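Local coordinates for protein putative isomerase (Streptomyces coelicolor A3, PDB 2OQH) that is a putative isomerase of the enolase superfamily that may dehydrate D-glucarate to 5-dehydro-4-deoxy-D-glucarate, at residues C104-A107 and M108-T112; G113-V116 and T117-L120. All coordinates share one frame; numbering follows the deposited sequence.

Contact 1: C104-A107 and M108-T112; sequences CWDA and MGKAT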
loop_
_atom_site.group_PDB
_atom_site.type_symbol
_atom_site.label_atom_id
_atom_site.label_comp_id
_atom_site.label_asym_id
_atom_site.label_seq_id
_atom_site.Cartn_x
_atom_site.Cartn_y
_atom_site.Cartn_z
ATOM N N CYS A 104 -4.019 15.418 -8.889
ATOM C CA CYS A 104 -5.158 15.856 -9.695
ATOM C C CYS A 104 -6.491 15.564 -8.995
ATOM O O CYS A 104 -7.419 16.372 -9.053
ATOM C CB CYS A 104 -5.123 15.186 -11.073
ATOM S SG CYS A 104 -3.833 15.802 -12.164
ATOM N N TRP A 105 -6.592 14.408 -8.342
ATOM C CA TRP A 105 -7.813 14.062 -7.625
ATOM C C TRP A 105 -8.022 15.047 -6.477
ATOM O O TRP A 105 -9.136 15.484 -6.208
ATOM C CB TRP A 105 -7.728 12.639 -7.063
ATOM C CG TRP A 105 -8.149 11.577 -8.042
ATOM C CD1 TRP A 105 -7.337 10.806 -8.823
ATOM C CD2 TRP A 105 -9.490 11.174 -8.337
ATOM N NE1 TRP A 105 -8.092 9.945 -9.585
ATOM C CE2 TRP A 105 -9.417 10.150 -9.307
ATOM C CE3 TRP A 105 -10.754 11.581 -7.876
ATOM C CZ2 TRP A 105 -10.559 9.527 -9.826
ATOM C CZ3 TRP A 105 -11.891 10.963 -8.395
ATOM C CH2 TRP A 105 -11.783 9.946 -9.359
ATOM N N ASP A 106 -6.934 15.376 -5.791
ATOM C CA ASP A 106 -6.996 16.315 -4.681
ATOM C C ASP A 106 -7.503 17.658 -5.219
ATOM O O ASP A 106 -8.394 18.270 -4.632
ATOM C CB ASP A 106 -5.604 16.452 -4.059
ATOM C CG ASP A 106 -5.595 17.301 -2.798
ATOM O OD1 ASP A 106 -6.543 17.194 -1.983
ATOM O OD2 ASP A 106 -4.615 18.059 -2.617
ATOM N N ALA A 107 -6.948 18.094 -6.346
ATOM C CA ALA A 107 -7.353 19.352 -6.972
ATOM C C ALA A 107 -8.822 19.300 -7.410
ATOM O O ALA A 107 -9.542 20.291 -7.303
ATOM C CB ALA A 107 -6.457 19.651 -8.173
HETATM N N MSE A 108 -9.256 18.143 -7.907
HETATM C CA MSE A 108 -10.635 17.954 -8.352
HETATM C C MSE A 108 -11.614 18.090 -7.191
HETATM O O MSE A 108 -12.677 18.700 -7.324
HETATM C CB MSE A 108 -10.801 16.570 -8.998
HETATM C CG MSE A 108 -10.307 16.465 -10.444
HETATM SE SE MSE A 108 -10.378 14.612 -11.074
HETATM C CE MSE A 108 -8.492 14.294 -11.204
ATOM N N GLY A 109 -11.259 17.500 -6.056
ATOM C CA GLY A 109 -12.119 17.575 -4.890
ATOM C C GLY A 109 -12.225 19.008 -4.407
ATOM O O GLY A 109 -13.294 19.469 -4.010
ATOM N N LYS A 110 -11.109 19.720 -4.445
ATOM C CA LYS A 110 -11.082 21.112 -4.018
ATOM C C LYS A 110 -11.879 21.961 -4.999
ATOM O O LYS A 110 -12.656 22.821 -4.589
ATOM C CB LYS A 110 -9.633 21.601 -3.923
ATOM C CG LYS A 110 -8.858 20.907 -2.815
ATOM C CD LYS A 110 -7.413 21.356 -2.729
ATOM C CE LYS A 110 -6.733 20.675 -1.549
ATOM N NZ LYS A 110 -5.304 21.066 -1.391
ATOM N N ALA A 111 -11.709 21.711 -6.294
ATOM C CA ALA A 111 -12.442 22.480 -7.291
ATOM C C ALA A 111 -13.950 22.211 -7.201
ATOM O O ALA A 111 -14.760 23.058 -7.575
ATOM C CB ALA A 111 -11.922 22.158 -8.694
ATOM N N THR A 112 -14.334 21.044 -6.702
ATOM C CA THR A 112 -15.756 20.722 -6.588
ATOM C C THR A 112 -16.283 20.869 -5.167
ATOM O O THR A 112 -17.487 20.734 -4.931
ATOM C CB THR A 112 -16.060 19.273 -7.026
ATOM O OG1 THR A 112 -15.317 18.362 -6.204
ATOM C CG2 THR A 112 -15.711 19.066 -8.493
#
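The indole of Trp-105 carries the bent end of Met-108, a selenomethionine, over one face. CE stands above the five-membered ring, with Met-108 CE 4.3 Å from that centroid of Trp-105 and 13° off the ring normal, a CH-pi contact. The heavier atom covers the other half: Met-108 SE lies 4.6 Å from the centroid of the Trp-105 six-membered ring, a Met-aromatic contact. A bend at the last torsion of Met-108 (chi3 -112°) turns the methyl back along the helix. There Met-108 CE meets Cys-104 CB at 3.5 Å, a tight carbon pair. The Trp-105 side chain also touches Leu-75 of helix 75-81.

The second flat group is the carboxylate of Asp-106. Its CG is anti to the backbone N (chi1 -174°), and Lys-110 reaches back to it with a chain extended beyond CG. The salt bridge is long, with Lys-110 NZ 3.3 Å from Asp-106 OD2, and weak as a hydrogen bond. Both ends have further partners. Asp-106 OD1 accepts from Leu-353 N and OD2 from Trp-47 N, so the buried carboxylate is gripped at both oxygens, while Lys-110 NZ donates to Glu-45 O.

Four successive i to i+4 backbone bonds underlie these pairs, from Met-108 N to Cys-104 O (2.8 Å) through to Ala-111 N to Ala-107 O (2.8 Å). The arrangement is that of a regular alpha helix near its C-terminal end, with an i, i+3 Met-aromatic pair and an i, i+4 ion pair, in the N-terminal domain of an enolase superfamily protein.

Contact 2: G113-V116 and T117-L120; sequences GQSV and TDLL
Ser-115 caps the short helix that follows it by accepting from Asp-118, and hydrogen bonds carry most of this contact. Asp-118 N donates to Ser-115 OG at 3.1 Å, with an N-H...O angle of 154°. The hydroxyl sits between the backbone N and the carbonyl carbon (chi1 60°), a placement that sets Ser-115 OG over the first turn, 3.4 Å from Asp-118 CB. An alanine here would lack the hydroxyl and would probably leave Asp-118 N without its capping acceptor. Leu-119 N is shared between two carbonyls. Leu-119 N donates to Ser-115 O at 3.2 Å, in the carbonyl plane, and more weakly to Val-116 O at 3.0 Å.

A water joins Ser-115 and Asp-118 a second time. The water accepts from Ser-115 N at 2.8 Å and donates to Asp-118 OD2 at 2.7 Å. In a full capping box the carboxylate would take that N-H directly; here the water stands between them. The amide of Gln-114 lies near this carboxylate, with the two planes 57° apart.

Apolar contacts make up the remainder. Val-116 and Leu-120 lie side by side and point the same way, one turn apart, with Val-116 CG1 3.7 Å from Leu-120 CD1. Gln-114 CB rests more loosely against Leu-119 CD2 at 4.1 Å.

Around the turn, Val-116 and Thr-117 pack on Ala-311 of helix 303-315, and Leu-120 touches Ser-315 there. Val-116, Leu-119 and Leu-120 meet Trp-105 of helix 85-112, which places helix 116-119 between those two helices.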
loop_
_atom_site.group_PDB
_atom_site.type_symbol
_atom_site.label_atom_id
_atom_site.label_comp_id
_atom_site.label_asym_id
_atom_site.label_seq_id
_atom_site.Cartn_x
_atom_site.Cartn_y
_atom_site.Cartn_z
ATOM N N GLY A 113 -15.382 21.135 -4.225
ATOM C CA GLY A 113 -15.785 21.265 -2.836
ATOM C C GLY A 113 -16.250 19.926 -2.296
ATOM O O GLY A 113 -17.055 19.864 -1.361
ATOM N N GLN A 114 -15.731 18.847 -2.882
ATOM C CA GLN A 114 -16.098 17.493 -2.479
ATOM C C GLN A 114 -14.886 16.667 -2.058
ATOM O O GLN A 114 -13.776 16.878 -2.540
ATOM C CB GLN A 114 -16.803 16.781 -3.637
ATOM C CG GLN A 114 -18.065 17.473 -4.120
ATOM C CD GLN A 114 -19.210 17.392 -3.124
ATOM O OE1 GLN A 114 -20.238 18.042 -3.299
ATOM N NE2 GLN A 114 -19.045 16.588 -2.085
ATOM N N SER A 115 -15.107 15.723 -1.152
ATOM C CA SER A 115 -14.034 14.853 -0.692
ATOM C C SER A 115 -13.718 13.884 -1.824
ATOM O O SER A 115 -14.602 13.551 -2.613
ATOM C CB SER A 115 -14.485 14.058 0.526
ATOM O OG SER A 115 -15.610 13.253 0.207
ATOM N N VAL A 116 -12.471 13.437 -1.917
ATOM C CA VAL A 116 -12.124 12.489 -2.962
ATOM C C VAL A 116 -12.996 11.248 -2.785
ATOM O O VAL A 116 -13.367 10.595 -3.756
ATOM C CB VAL A 116 -10.642 12.091 -2.908
ATOM C CG1 VAL A 116 -10.391 10.910 -3.840
ATOM C CG2 VAL A 116 -9.777 13.272 -3.326
ATOM N N THR A 117 -13.333 10.941 -1.537
ATOM C CA THR A 117 -14.175 9.788 -1.234
ATOM C C THR A 117 -15.523 9.895 -1.938
ATOM O O THR A 117 -16.003 8.927 -2.536
ATOM C CB THR A 117 -14.426 9.668 0.271
ATOM O OG1 THR A 117 -13.173 9.515 0.950
ATOM C CG2 THR A 117 -15.325 8.473 0.567
ATOM N N ASP A 118 -16.139 11.073 -1.862
ATOM C CA ASP A 118 -17.430 11.288 -2.505
ATOM C C ASP A 118 -17.323 11.291 -4.027
ATOM O O ASP A 118 -18.315 11.089 -4.721
ATOM C CB ASP A 118 -18.066 12.604 -2.038
ATOM C CG ASP A 118 -18.844 12.451 -0.741
ATOM O OD1 ASP A 118 -19.167 11.299 -0.369
ATOM O OD2 ASP A 118 -19.149 13.485 -0.100
ATOM N N LEU A 119 -16.129 11.532 -4.553
ATOM C CA LEU A 119 -15.968 11.521 -5.998
ATOM C C LEU A 119 -15.701 10.088 -6.478
ATOM O O LEU A 119 -15.718 9.811 -7.674
ATOM C CB LEU A 119 -14.834 12.462 -6.414
ATOM C CG LEU A 119 -15.115 13.956 -6.152
ATOM C CD1 LEU A 119 -13.909 14.800 -6.539
ATOM C CD2 LEU A 119 -16.350 14.396 -6.930
ATOM N N LEU A 120 -15.474 9.181 -5.529
ATOM C CA LEU A 120 -15.207 7.777 -5.844
ATOM C C LEU A 120 -16.389 6.852 -5.534
ATOM O O LEU A 120 -16.245 5.631 -5.545
ATOM C CB LEU A 120 -13.973 7.290 -5.077
ATOM C CG LEU A 120 -12.636 7.987 -5.356
ATOM C CD1 LEU A 120 -11.578 7.467 -4.390
ATOM C CD2 LEU A 120 -12.212 7.750 -6.794
HETATM O O HOH W 1 -17.740 15.733 -0.138
#

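Overall arrangement
Along the chain, contact 1 comes first, in the last turns of helix 85-112, and contact 2 follows at once. Both are local, so neither closes a long loop, and they neither nest nor cross. The join between them is a Schellman motif. Gly-113, with positive phi, ends the helix, and Gly-109 O takes a probable hydrogen bond from Gln-114 N at 2.8 Å. The chain then folds back, so helix 116-119 lies against the helix it has just left: Leu-120 CD2 comes to 3.4 Å from Trp-105 CH2. Contact 1 faces strand 45-51 and helix 75-81, while contact 2 ties the chain to the barrel domain.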